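N-terminal acetyltransferase-like protein (Chaetomium thermophilum, PDB 5NNP) probably acts as the auxiliary subunit of an N-terminal acetyltransferase of the NatA type, a helical-repeat protein thought to support transferase activity. Local coordinates at residues W149-A153 against I168-Y172; S188-L192 against D214-D220. All coordinates share one frame; numbering follows the deposited sequence.

Contact 1 (W149-A153 against I168-Y172); sequences WTALA and ILTTY
Y172 brings the CD1 corner of its ring over one face of the W149 indole, where CD1 of W149 and CD1 of Y172 lie 3.5 Å apart, off toward the indole rim. The ring planes meet obliquely, at 56°. On the six-membered side of the indole, W149 CZ3 meets the CG2 methyl of T171 at 3.8 Å, the two side chains crossing at about a right angle. A turn back from Y172, the chi1 of I168 (-68°) sets CG2 anti to the backbone N, which sends that methyl to W149 O and leaves CG1 and CD1 for L152 CD2. A153, with only a methyl to offer, lets L169 come close, CB of A153 being 3.7 Å from L169 CG. These contacts zip up the antiparallel hairpin of helices 146-159 and 162-175, whose short segments approach to 9.0 Å along axes at 161°, the building principle of tetratricopeptide-like solenoids. Were W149 an alanine, the face under Y172 CD1 would be gone, which would probably leave a gap beside the T171 methyl and P143 O without its indole N-H. That bond, from W149 NE1 to P143 O, helps fix the ring's rotation. Further out, W149 and L152 both touch L139 of helix 128-141.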
# COMPACT_ATOMS: atom_id res chain seq x y z
N TRP A 149 1.70 28.97 1.09
CA TRP A 149 0.25 29.17 1.31
C TRP A 149 -0.45 27.83 1.30
O TRP A 149 -1.23 27.51 2.21
CB TRP A 149 -0.36 30.09 0.26
CG TRP A 149 0.10 31.50 0.38
CD1 TRP A 149 1.24 32.02 -0.15
CD2 TRP A 149 -0.55 32.58 1.06
NE1 TRP A 149 1.35 33.34 0.17
CE2 TRP A 149 0.26 33.72 0.92
CE3 TRP A 149 -1.74 32.70 1.80
CZ2 TRP A 149 -0.07 34.96 1.48
CZ3 TRP A 149 -2.07 33.92 2.36
CH2 TRP A 149 -1.23 35.04 2.19
N THR A 150 -0.15 27.05 0.27
CA THR A 150 -0.69 25.70 0.12
C THR A 150 -0.40 24.81 1.33
O THR A 150 -1.28 24.12 1.83
CB THR A 150 -0.13 25.04 -1.13
OG1 THR A 150 -0.44 25.86 -2.25
CG2 THR A 150 -0.71 23.62 -1.33
N ALA A 151 0.85 24.86 1.81
CA ALA A 151 1.26 24.13 3.00
C ALA A 151 0.43 24.48 4.23
O ALA A 151 0.01 23.59 4.97
CB ALA A 151 2.73 24.38 3.28
N LEU A 152 0.17 25.78 4.45
CA LEU A 152 -0.65 26.19 5.59
C LEU A 152 -2.09 25.73 5.39
O LEU A 152 -2.74 25.34 6.35
CB LEU A 152 -0.61 27.71 5.81
CG LEU A 152 -1.60 28.21 6.90
CD1 LEU A 152 -1.31 27.63 8.30
CD2 LEU A 152 -1.72 29.73 6.96
N ALA A 153 -2.58 25.76 4.15
CA ALA A 153 -3.89 25.18 3.85
C ALA A 153 -3.93 23.66 4.15
O ALA A 153 -4.89 23.16 4.74
CB ALA A 153 -4.26 25.43 2.42
N ILE A 168 -7.43 30.00 3.25
CA ILE A 168 -6.03 30.25 2.93
C ILE A 168 -5.83 30.09 1.43
O ILE A 168 -5.13 30.90 0.82
CB ILE A 168 -5.09 29.31 3.71
CG1 ILE A 168 -5.13 29.64 5.21
CG2 ILE A 168 -3.67 29.42 3.20
CD1 ILE A 168 -4.97 31.16 5.51
N LEU A 169 -6.46 29.07 0.84
CA LEU A 169 -6.36 28.82 -0.59
C LEU A 169 -6.98 29.95 -1.40
O LEU A 169 -6.38 30.44 -2.37
CB LEU A 169 -7.02 27.50 -0.96
CG LEU A 169 -6.20 26.26 -0.58
CD1 LEU A 169 -7.02 24.97 -0.71
CD2 LEU A 169 -4.95 26.19 -1.42
N THR A 170 -8.17 30.38 -0.99
CA THR A 170 -8.83 31.45 -1.72
C THR A 170 -8.10 32.77 -1.54
O THR A 170 -8.08 33.61 -2.45
CB THR A 170 -10.29 31.63 -1.27
OG1 THR A 170 -11.03 30.42 -1.51
CG2 THR A 170 -10.93 32.80 -2.03
N THR A 171 -7.50 32.98 -0.37
CA THR A 171 -6.80 34.24 -0.12
C THR A 171 -5.65 34.38 -1.11
O THR A 171 -5.45 35.45 -1.68
CB THR A 171 -6.28 34.34 1.33
OG1 THR A 171 -7.40 34.44 2.22
CG2 THR A 171 -5.41 35.58 1.52
N TYR A 172 -4.92 33.29 -1.33
CA TYR A 172 -3.85 33.30 -2.31
C TYR A 172 -4.36 33.67 -3.70
O TYR A 172 -3.86 34.60 -4.33
CB TYR A 172 -3.10 31.97 -2.39
CG TYR A 172 -1.97 32.10 -3.37
CD1 TYR A 172 -0.77 32.66 -2.97
CD2 TYR A 172 -2.13 31.76 -4.70
CE1 TYR A 172 0.25 32.84 -3.86
CE2 TYR A 172 -1.10 31.94 -5.61
CZ TYR A 172 0.09 32.48 -5.17
OH TYR A 172 1.13 32.68 -6.05

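Contact 2 (S188-L192 against D214-D220)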
# COMPACT_ATOMS: atom_id res chain seq x y z
N SER A 188 -3.36 24.62 -11.50
CA SER A 188 -4.39 23.62 -11.82
C SER A 188 -4.66 22.66 -10.66
O SER A 188 -5.81 22.44 -10.27
CB SER A 188 -3.99 22.82 -13.05
OG SER A 188 -4.88 21.74 -13.27
N GLU A 189 -3.59 22.09 -10.11
CA GLU A 189 -3.67 21.23 -8.94
C GLU A 189 -4.22 21.95 -7.72
O GLU A 189 -4.95 21.35 -6.93
CB GLU A 189 -2.28 20.65 -8.63
CG GLU A 189 -1.89 19.54 -9.60
CD GLU A 189 -2.87 18.38 -9.59
OE1 GLU A 189 -3.17 17.85 -8.50
OE2 GLU A 189 -3.36 18.01 -10.68
N ALA A 190 -3.87 23.23 -7.56
CA ALA A 190 -4.36 24.00 -6.44
C ALA A 190 -5.87 24.21 -6.52
O ALA A 190 -6.55 24.20 -5.50
CB ALA A 190 -3.65 25.34 -6.35
N LEU A 191 -6.39 24.39 -7.74
CA LEU A 191 -7.83 24.52 -7.94
C LEU A 191 -8.57 23.22 -7.57
O LEU A 191 -9.59 23.25 -6.89
CB LEU A 191 -8.14 24.92 -9.37
CG LEU A 191 -7.77 26.35 -9.78
CD1 LEU A 191 -7.73 26.48 -11.29
CD2 LEU A 191 -8.74 27.38 -9.19
N LEU A 192 -8.03 22.08 -8.00
CA LEU A 192 -8.71 20.84 -7.71
C LEU A 192 -8.67 20.52 -6.21
O LEU A 192 -9.65 20.03 -5.64
CB LEU A 192 -8.11 19.70 -8.52
CG LEU A 192 -8.30 19.75 -10.04
CD1 LEU A 192 -7.56 18.57 -10.70
CD2 LEU A 192 -9.78 19.75 -10.45
N ASP A 214 -14.37 27.29 -12.19
CA ASP A 214 -12.95 27.58 -12.05
C ASP A 214 -12.06 26.43 -12.51
O ASP A 214 -10.89 26.64 -12.80
CB ASP A 214 -12.61 27.93 -10.60
CG ASP A 214 -13.14 29.30 -10.17
OD1 ASP A 214 -13.86 29.96 -10.96
OD2 ASP A 214 -12.85 29.70 -9.02
N CYS A 215 -12.62 25.23 -12.57
CA CYS A 215 -11.81 24.03 -12.73
C CYS A 215 -11.94 23.42 -14.10
O CYS A 215 -11.34 22.38 -14.39
CB CYS A 215 -12.19 22.98 -11.69
SG CYS A 215 -11.89 23.46 -10.00
N LYS A 216 -12.73 24.08 -14.94
CA LYS A 216 -13.16 23.51 -16.21
C LYS A 216 -12.01 22.98 -17.05
O LYS A 216 -12.10 21.91 -17.64
CB LYS A 216 -13.94 24.56 -16.99
CG LYS A 216 -14.52 24.05 -18.28
CD LYS A 216 -15.30 25.12 -19.00
CE LYS A 216 -15.96 24.52 -20.23
NZ LYS A 216 -16.56 25.55 -21.11
N HIS A 217 -10.92 23.74 -17.08
CA HIS A 217 -9.81 23.42 -17.96
C HIS A 217 -8.59 22.87 -17.23
O HIS A 217 -7.49 22.92 -17.76
CB HIS A 217 -9.40 24.68 -18.74
CG HIS A 217 -10.53 25.33 -19.47
ND1 HIS A 217 -11.08 24.79 -20.62
CD2 HIS A 217 -11.21 26.47 -19.23
CE1 HIS A 217 -12.05 25.57 -21.04
NE2 HIS A 217 -12.15 26.60 -20.22
N CYS A 218 -8.77 22.35 -16.01
CA CYS A 218 -7.64 21.75 -15.29
C CYS A 218 -7.03 20.59 -16.09
O CYS A 218 -7.70 19.96 -16.89
CB CYS A 218 -8.09 21.26 -13.91
SG CYS A 218 -8.61 22.60 -12.81
N LEU A 219 -5.74 20.35 -15.87
CA LEU A 219 -4.98 19.40 -16.68
C LEU A 219 -5.27 17.95 -16.30
O LEU A 219 -5.19 17.05 -17.13
CB LEU A 219 -3.48 19.69 -16.55
CG LEU A 219 -3.12 21.11 -17.01
CD1 LEU A 219 -1.65 21.43 -16.81
CD2 LEU A 219 -3.50 21.33 -18.43
N ASP A 220 -5.62 17.72 -15.04
CA ASP A 220 -5.99 16.39 -14.59
C ASP A 220 -7.40 16.08 -15.10
O ASP A 220 -8.38 16.29 -14.38
CB ASP A 220 -5.91 16.31 -13.06
CG ASP A 220 -6.08 14.89 -12.54
OD1 ASP A 220 -6.51 14.01 -13.31
OD2 ASP A 220 -5.79 14.66 -11.34
O HOH W 1 -4.48 19.42 -12.75
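S188 reaches across to the backbone of L219, and its hydroxyl illustrates how an alpha-helical solenoid can hold a loop, here 214-220 between helices 204-214 and 221-234, against helix 185-200. A chi1 of 173° turns OG of S188 away from its own N and toward the loop, where it accepts a nearly straight hydrogen bond from L219 N, 3.1 Å long with an angle of 162° at the hydrogen. The connection bends just before this point in a type I turn from C215 to C218, closed by C218 N bonding to C215 O. Both cysteines of the turn present sulfur to the helix: L191 CB lies 4.1 Å from C215 SG and at a similar distance from C218 SG. L192 spreads its two methyls over different neighbours, CD2 meeting C218 SG at 3.9 Å and CD1 meeting D220 CB at 3.7 Å. The L191 side chain crosses that of D214 at about a right angle, its CD1 methyl lying 3.5 Å from D214 O. At the other end, the E189 and D220 carboxylates have planes 29° apart, with OE2 of E189 4.2 Å from OD2 of D220. Their like charges are probably offset by R538, whose NH2 forms salt bridges with both. A polar side chain of another protein's chain hydrogen-bonds to L219 O. Beside the acidic pair a water donates to E189 OE2 and accepts from D220 N, 3.1 Å from the water oxygen.

In the fold
The two contacts follow in series along the chain, contact 1 closing before contact 2 opens, and together they illustrate how a helical solenoid is built from neighbours in sequence packing on one another. Contact 1 pairs helix 146-159 with helix 162-175; the next helix in the chain, 185-200, then packs against the connection between helices 204-214 and 221-234 in contact 2. The centres are about 16 Å apart and the nearest atoms about 5 Å, without touching. Both contacts lie on the same side of the chain's centre, but only the segments of contact 2 are touched by another protein chain, which is consistent with the solenoid offering a binding surface there.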